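Local coordinates for protein tryptophan--tRNA ligase (PDB 2YY5) that probably catalyses the ATP-dependent attachment of tryptophan to tRNA(Trp), as a homodimeric class I aminoacyl-tRNA synthetase, at residues B[25-30]-B[255-260]; B[32-37]-B[75-80]. The protein carries 1 engineered substitution. All blocks are in the same frame, centred on the assembly; numbering follows the deposited sequence.

Interaction 1: B[25-30]-B[255-260]; sequences VMQSLI and LKALLK
The turn that joins helix 19-26 to helix 29-35, just after the 'HIGH' region, meets the end of helix 246-259 and the residue after it through Q27, A257 and K260. Q27 is the one residue of 25-30 that bridges the gap, with its backbone held 9.0 Å from that of A257 (CA to CA). Its CG stands anti to the backbone N (chi1 163°) and the chain stays extended, which carries the terminal amide straight across to the helix. As modelled, Q27 OE1 lies 3.2 Å from A257 O, but the amide is probably turned over; turned back, it may hydrogen-bond there. The methylene chain of K260, bent at chi3 and chi4, crosses the Q27 side chain at about a right angle, and K260 CD lies by the amide's other terminal atom, modelled as Q27 NE2, at 4.1 Å. Behind Q27, L29 N to M26 O at 2.9 Å ties the type I turn, while S28 OG donates to V25 O at 3.0 Å. A257 and L258 also pack on L23, and V25 touches the bound tryptophanyl-adenylate analogue. This sparse, partly buried contact lies beside the class I active site, between the end of the helix begun in the 'HIGH' region and helix 246-259, which follows the 'KMSKS' segment in sequence.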
loop_
_atom_site.group_PDB
_atom_site.type_symbol
_atom_site.label_atom_id
_atom_site.label_comp_id
_atom_site.label_asym_id
_atom_site.label_seq_id
_atom_site.Cartn_x
_atom_site.Cartn_y
_atom_site.Cartn_z
ATOM N N VAL B 25 0.618 24.745 11.153
ATOM C CA VAL B 25 1.673 24.640 10.149
ATOM C C VAL B 25 1.626 25.671 9.035
ATOM O O VAL B 25 2.657 26.208 8.649
ATOM C CB VAL B 25 1.666 23.243 9.474
ATOM C CG1 VAL B 25 2.080 22.185 10.468
ATOM C CG2 VAL B 25 0.273 22.928 8.932
ATOM N N MET B 26 0.437 25.928 8.504
ATOM C CA MET B 26 0.282 26.886 7.415
ATOM C C MET B 26 0.959 28.231 7.636
ATOM O O MET B 26 1.749 28.669 6.804
ATOM C CB MET B 26 -1.201 27.108 7.110
ATOM C CG MET B 26 -1.842 25.932 6.419
ATOM S SD MET B 26 -3.565 26.171 5.977
ATOM C CE MET B 26 -4.004 24.467 5.570
ATOM N N GLN B 27 0.649 28.885 8.751
ATOM C CA GLN B 27 1.219 30.195 9.069
ATOM C C GLN B 27 2.747 30.269 9.026
ATOM O O GLN B 27 3.310 31.276 8.590
ATOM C CB GLN B 27 0.737 30.668 10.450
ATOM C CG GLN B 27 1.575 31.804 11.034
ATOM C CD GLN B 27 1.115 32.250 12.403
ATOM O OE1 GLN B 27 0.183 33.041 12.526
ATOM N NE2 GLN B 27 1.763 31.737 13.446
ATOM N N SER B 28 3.418 29.218 9.482
ATOM C CA SER B 28 4.874 29.222 9.498
ATOM C C SER B 28 5.481 28.799 8.168
ATOM O O SER B 28 6.701 28.786 8.008
ATOM C CB SER B 28 5.387 28.309 10.613
ATOM O OG SER B 28 5.038 26.969 10.359
ATOM N N LEU B 29 4.626 28.462 7.214
ATOM C CA LEU B 29 5.065 28.036 5.890
ATOM C C LEU B 29 5.852 29.127 5.180
ATOM O O LEU B 29 6.776 28.842 4.427
ATOM C CB LEU B 29 3.849 27.664 5.049
ATOM C CG LEU B 29 3.772 26.244 4.507
ATOM C CD1 LEU B 29 4.253 25.239 5.540
ATOM C CD2 LEU B 29 2.336 25.981 4.095
ATOM N N ILE B 30 5.475 30.378 5.424
ATOM C CA ILE B 30 6.124 31.530 4.805
ATOM C C ILE B 30 7.544 31.784 5.305
ATOM O O ILE B 30 8.341 32.430 4.627
ATOM C CB ILE B 30 5.288 32.798 5.034
ATOM C CG1 ILE B 30 3.927 32.635 4.361
ATOM C CG2 ILE B 30 6.024 34.022 4.506
ATOM C CD1 ILE B 30 2.932 33.689 4.752
ATOM N N LEU B 255 -4.913 34.537 19.851
ATOM C CA LEU B 255 -4.860 35.983 19.658
ATOM C C LEU B 255 -3.408 36.423 19.431
ATOM O O LEU B 255 -3.128 37.212 18.527
ATOM C CB LEU B 255 -5.429 36.705 20.894
ATOM C CG LEU B 255 -6.114 38.078 20.753
ATOM C CD1 LEU B 255 -5.846 38.897 22.007
ATOM C CD2 LEU B 255 -5.599 38.833 19.544
ATOM N N LYS B 256 -2.488 35.912 20.250
ATOM C CA LYS B 256 -1.078 36.269 20.115
ATOM C C LYS B 256 -0.513 35.898 18.737
ATOM O O LYS B 256 0.240 36.669 18.138
ATOM C CB LYS B 256 -0.230 35.601 21.218
ATOM C CG LYS B 256 1.243 36.051 21.181
ATOM C CD LYS B 256 2.044 35.689 22.434
ATOM C CE LYS B 256 2.478 34.230 22.444
ATOM N NZ LYS B 256 3.356 33.911 23.609
ATOM N N ALA B 257 -0.881 34.716 18.250
ATOM C CA ALA B 257 -0.419 34.228 16.957
ATOM C C ALA B 257 -1.009 35.029 15.792
ATOM O O ALA B 257 -0.352 35.228 14.767
ATOM C CB ALA B 257 -0.773 32.743 16.811
ATOM N N LEU B 258 -2.245 35.489 15.946
ATOM C CA LEU B 258 -2.894 36.253 14.889
ATOM C C LEU B 258 -2.366 37.675 14.768
ATOM O O LEU B 258 -2.394 38.264 13.691
ATOM C CB LEU B 258 -4.404 36.277 15.115
ATOM C CG LEU B 258 -5.092 34.914 15.078
ATOM C CD1 LEU B 258 -6.600 35.109 15.254
ATOM C CD2 LEU B 258 -4.789 34.211 13.754
ATOM N N LEU B 259 -1.874 38.218 15.875
ATOM C CA LEU B 259 -1.345 39.571 15.885
ATOM C C LEU B 259 -0.050 39.727 15.090
ATOM O O LEU B 259 0.295 40.838 14.694
ATOM C CB LEU B 259 -1.147 40.028 17.327
ATOM C CG LEU B 259 -2.452 40.065 18.132
ATOM C CD1 LEU B 259 -2.171 40.422 19.582
ATOM C CD2 LEU B 259 -3.406 41.071 17.499
ATOM N N LYS B 260 0.658 38.621 14.847
ATOM C CA LYS B 260 1.914 38.646 14.084
ATOM C C LYS B 260 1.594 38.892 12.611
ATOM O O LYS B 260 2.451 39.306 11.832
ATOM C CB LYS B 260 2.658 37.302 14.174
ATOM C CG LYS B 260 2.588 36.588 15.506
ATOM C CD LYS B 260 3.070 35.136 15.391
ATOM C CE LYS B 260 4.579 35.045 15.250
ATOM N NZ LYS B 260 5.283 35.598 16.444
#

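Interaction 2: B[32-37]-B[75-80]; sequences LQEQCQ and PQKACL
K77 CD sits over one face of the Q33 amide, above Q33 NE2 at 3.8 Å, its chain crossing the glutamine obliquely. The two ends of that amide are held by backbone just before strand 78-82: Q33 OE1 accepts from D74 N, and Q33 NE2 makes a weak hydrogen bond to G72 O. Q33 reaches them with CG lodged between its backbone N and carbonyl carbon (chi1 55°) and the chain then extended, passing over A78; Q33 CB and A78 CB touch at 4.0 Å. The carboxylate of E34, brought round by a bend at chi2, approaches the same lysine from the neighbouring helix position. E34 OE1 stands 3.9 Å from K77 NZ, a long salt bridge, and K77 also has a long, weak ion pair with D74. Past the helix end, a water lies between C36 O, 2.7 Å from the water oxygen, and K77 O, bridging the helix end and the approach to the strand. The chemistry is graded: a methyl and methylenes pack at the buried base, the amide is fixed by main-chain partners, and K77, with two acids at long range on the exposed side, probably feels a diffuse attraction rather than a tight pairing.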
loop_
_atom_site.group_PDB
_atom_site.type_symbol
_atom_site.label_atom_id
_atom_site.label_comp_id
_atom_site.label_asym_id
_atom_site.label_seq_id
_atom_site.Cartn_x
_atom_site.Cartn_y
_atom_site.Cartn_z
ATOM N N LEU B 32 9.425 29.120 6.523
ATOM C CA LEU B 32 10.101 27.909 6.074
ATOM C C LEU B 32 10.640 27.970 4.649
ATOM O O LEU B 32 11.810 27.681 4.415
ATOM C CB LEU B 32 9.165 26.700 6.228
ATOM C CG LEU B 32 8.978 26.233 7.676
ATOM C CD1 LEU B 32 7.942 25.131 7.771
ATOM C CD2 LEU B 32 10.310 25.750 8.193
ATOM N N GLN B 33 9.791 28.339 3.697
ATOM C CA GLN B 33 10.204 28.412 2.299
ATOM C C GLN B 33 11.328 29.414 2.102
ATOM O O GLN B 33 11.939 29.468 1.036
ATOM C CB GLN B 33 9.023 28.800 1.417
ATOM C CG GLN B 33 8.348 30.084 1.845
ATOM C CD GLN B 33 7.243 30.473 0.906
ATOM O OE1 GLN B 33 6.564 29.612 0.357
ATOM N NE2 GLN B 33 7.045 31.770 0.718
ATOM N N GLU B 34 11.599 30.207 3.132
ATOM C CA GLU B 34 12.664 31.199 3.059
ATOM C C GLU B 34 13.943 30.627 3.669
ATOM O O GLU B 34 15.044 30.911 3.205
ATOM C CB GLU B 34 12.255 32.470 3.809
ATOM C CG GLU B 34 12.674 33.763 3.128
ATOM C CD GLU B 34 11.929 34.026 1.813
ATOM O OE1 GLU B 34 10.677 34.077 1.823
ATOM O OE2 GLU B 34 12.597 34.193 0.767
ATOM N N GLN B 35 13.788 29.806 4.702
ATOM C CA GLN B 35 14.922 29.209 5.398
ATOM C C GLN B 35 15.298 27.812 4.915
ATOM O O GLN B 35 16.462 27.418 4.981
ATOM C CB GLN B 35 14.630 29.150 6.899
ATOM C CG GLN B 35 14.690 30.489 7.616
ATOM C CD GLN B 35 16.102 31.052 7.680
ATOM O OE1 GLN B 35 16.676 31.441 6.660
ATOM N NE2 GLN B 35 16.671 31.088 8.882
ATOM N N CYS B 36 14.324 27.058 4.427
ATOM C CA CYS B 36 14.610 25.705 3.983
ATOM C C CYS B 36 14.167 25.417 2.564
ATOM O O CYS B 36 13.501 26.223 1.924
ATOM C CB CYS B 36 13.908 24.691 4.893
ATOM S SG CYS B 36 13.954 25.019 6.663
ATOM N N GLN B 37 14.574 24.248 2.085
ATOM C CA GLN B 37 14.169 23.745 0.782
ATOM C C GLN B 37 12.886 23.073 1.258
ATOM O O GLN B 37 12.930 22.013 1.890
ATOM C CB GLN B 37 15.161 22.698 0.278
ATOM C CG GLN B 37 14.679 21.913 -0.927
ATOM C CD GLN B 37 15.693 20.887 -1.401
ATOM O OE1 GLN B 37 15.452 20.169 -2.365
ATOM N NE2 GLN B 37 16.830 20.816 -0.721
ATOM N N PRO B 75 5.185 28.812 -5.038
ATOM C CA PRO B 75 5.712 27.721 -5.866
ATOM C C PRO B 75 7.079 28.008 -6.486
ATOM O O PRO B 75 7.697 27.125 -7.083
ATOM C CB PRO B 75 4.608 27.505 -6.908
ATOM C CG PRO B 75 3.947 28.852 -6.999
ATOM C CD PRO B 75 3.890 29.291 -5.556
ATOM N N GLN B 76 7.554 29.241 -6.348
ATOM C CA GLN B 76 8.869 29.598 -6.873
ATOM C C GLN B 76 9.914 29.414 -5.774
ATOM O O GLN B 76 11.094 29.216 -6.053
ATOM C CB GLN B 76 8.903 31.052 -7.355
ATOM C CG GLN B 76 8.174 31.322 -8.664
ATOM C CD GLN B 76 8.529 32.686 -9.234
ATOM O OE1 GLN B 76 9.626 32.889 -9.758
ATOM N NE2 GLN B 76 7.609 33.634 -9.117
ATOM N N LYS B 77 9.465 29.479 -4.523
ATOM C CA LYS B 77 10.346 29.324 -3.375
ATOM C C LYS B 77 10.211 27.931 -2.764
ATOM O O LYS B 77 11.134 27.439 -2.116
ATOM C CB LYS B 77 10.017 30.382 -2.319
ATOM C CG LYS B 77 10.203 31.815 -2.792
ATOM C CD LYS B 77 9.611 32.816 -1.813
ATOM C CE LYS B 77 9.715 34.249 -2.334
ATOM N NZ LYS B 77 8.900 35.197 -1.517
ATOM N N ALA B 78 9.062 27.296 -2.985
ATOM C CA ALA B 78 8.792 25.974 -2.434
ATOM C C ALA B 78 8.248 25.002 -3.483
ATOM O O ALA B 78 8.081 25.360 -4.646
ATOM C CB ALA B 78 7.802 26.097 -1.279
ATOM N N CYS B 79 7.984 23.769 -3.052
ATOM C CA CYS B 79 7.444 22.726 -3.916
ATOM C C CYS B 79 6.108 22.252 -3.361
ATOM O O CYS B 79 6.057 21.674 -2.277
ATOM C CB CYS B 79 8.397 21.536 -3.982
ATOM S SG CYS B 79 7.723 20.139 -4.903
ATOM N N LEU B 80 5.032 22.497 -4.101
ATOM C CA LEU B 80 3.694 22.099 -3.671
ATOM C C LEU B 80 3.124 21.080 -4.657
ATOM O O LEU B 80 2.913 21.394 -5.824
ATOM C CB LEU B 80 2.789 23.335 -3.594
ATOM C CG LEU B 80 1.283 23.148 -3.376
ATOM C CD1 LEU B 80 0.999 22.443 -2.045
ATOM C CD2 LEU B 80 0.615 24.524 -3.417
HETATM O O HOH W 1 11.516 26.197 0.069
#

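In the fold
Helix 29-35 is common to both contacts: the turn leading into it carries interaction 1, and its C-terminal end carries interaction 2. Interaction 2 lies within the nucleotide-binding Rossmann fold, where it sets this helix against the start of strand 78-82, outermost in the three-stranded parallel sheet within this chain, away from the active site. Interaction 1 instead reaches 225 residues along the chain to helix 246-259 and has one residue on the ligand pocket. Each is partly buried, with a lysine outside and an alanine within. A glutamine carries both; that of 32-37 has its amide gripped by main-chain partners, that of 25-30 is not settled. Charge pairing and water mark interaction 2, whereas interaction 1 is smaller.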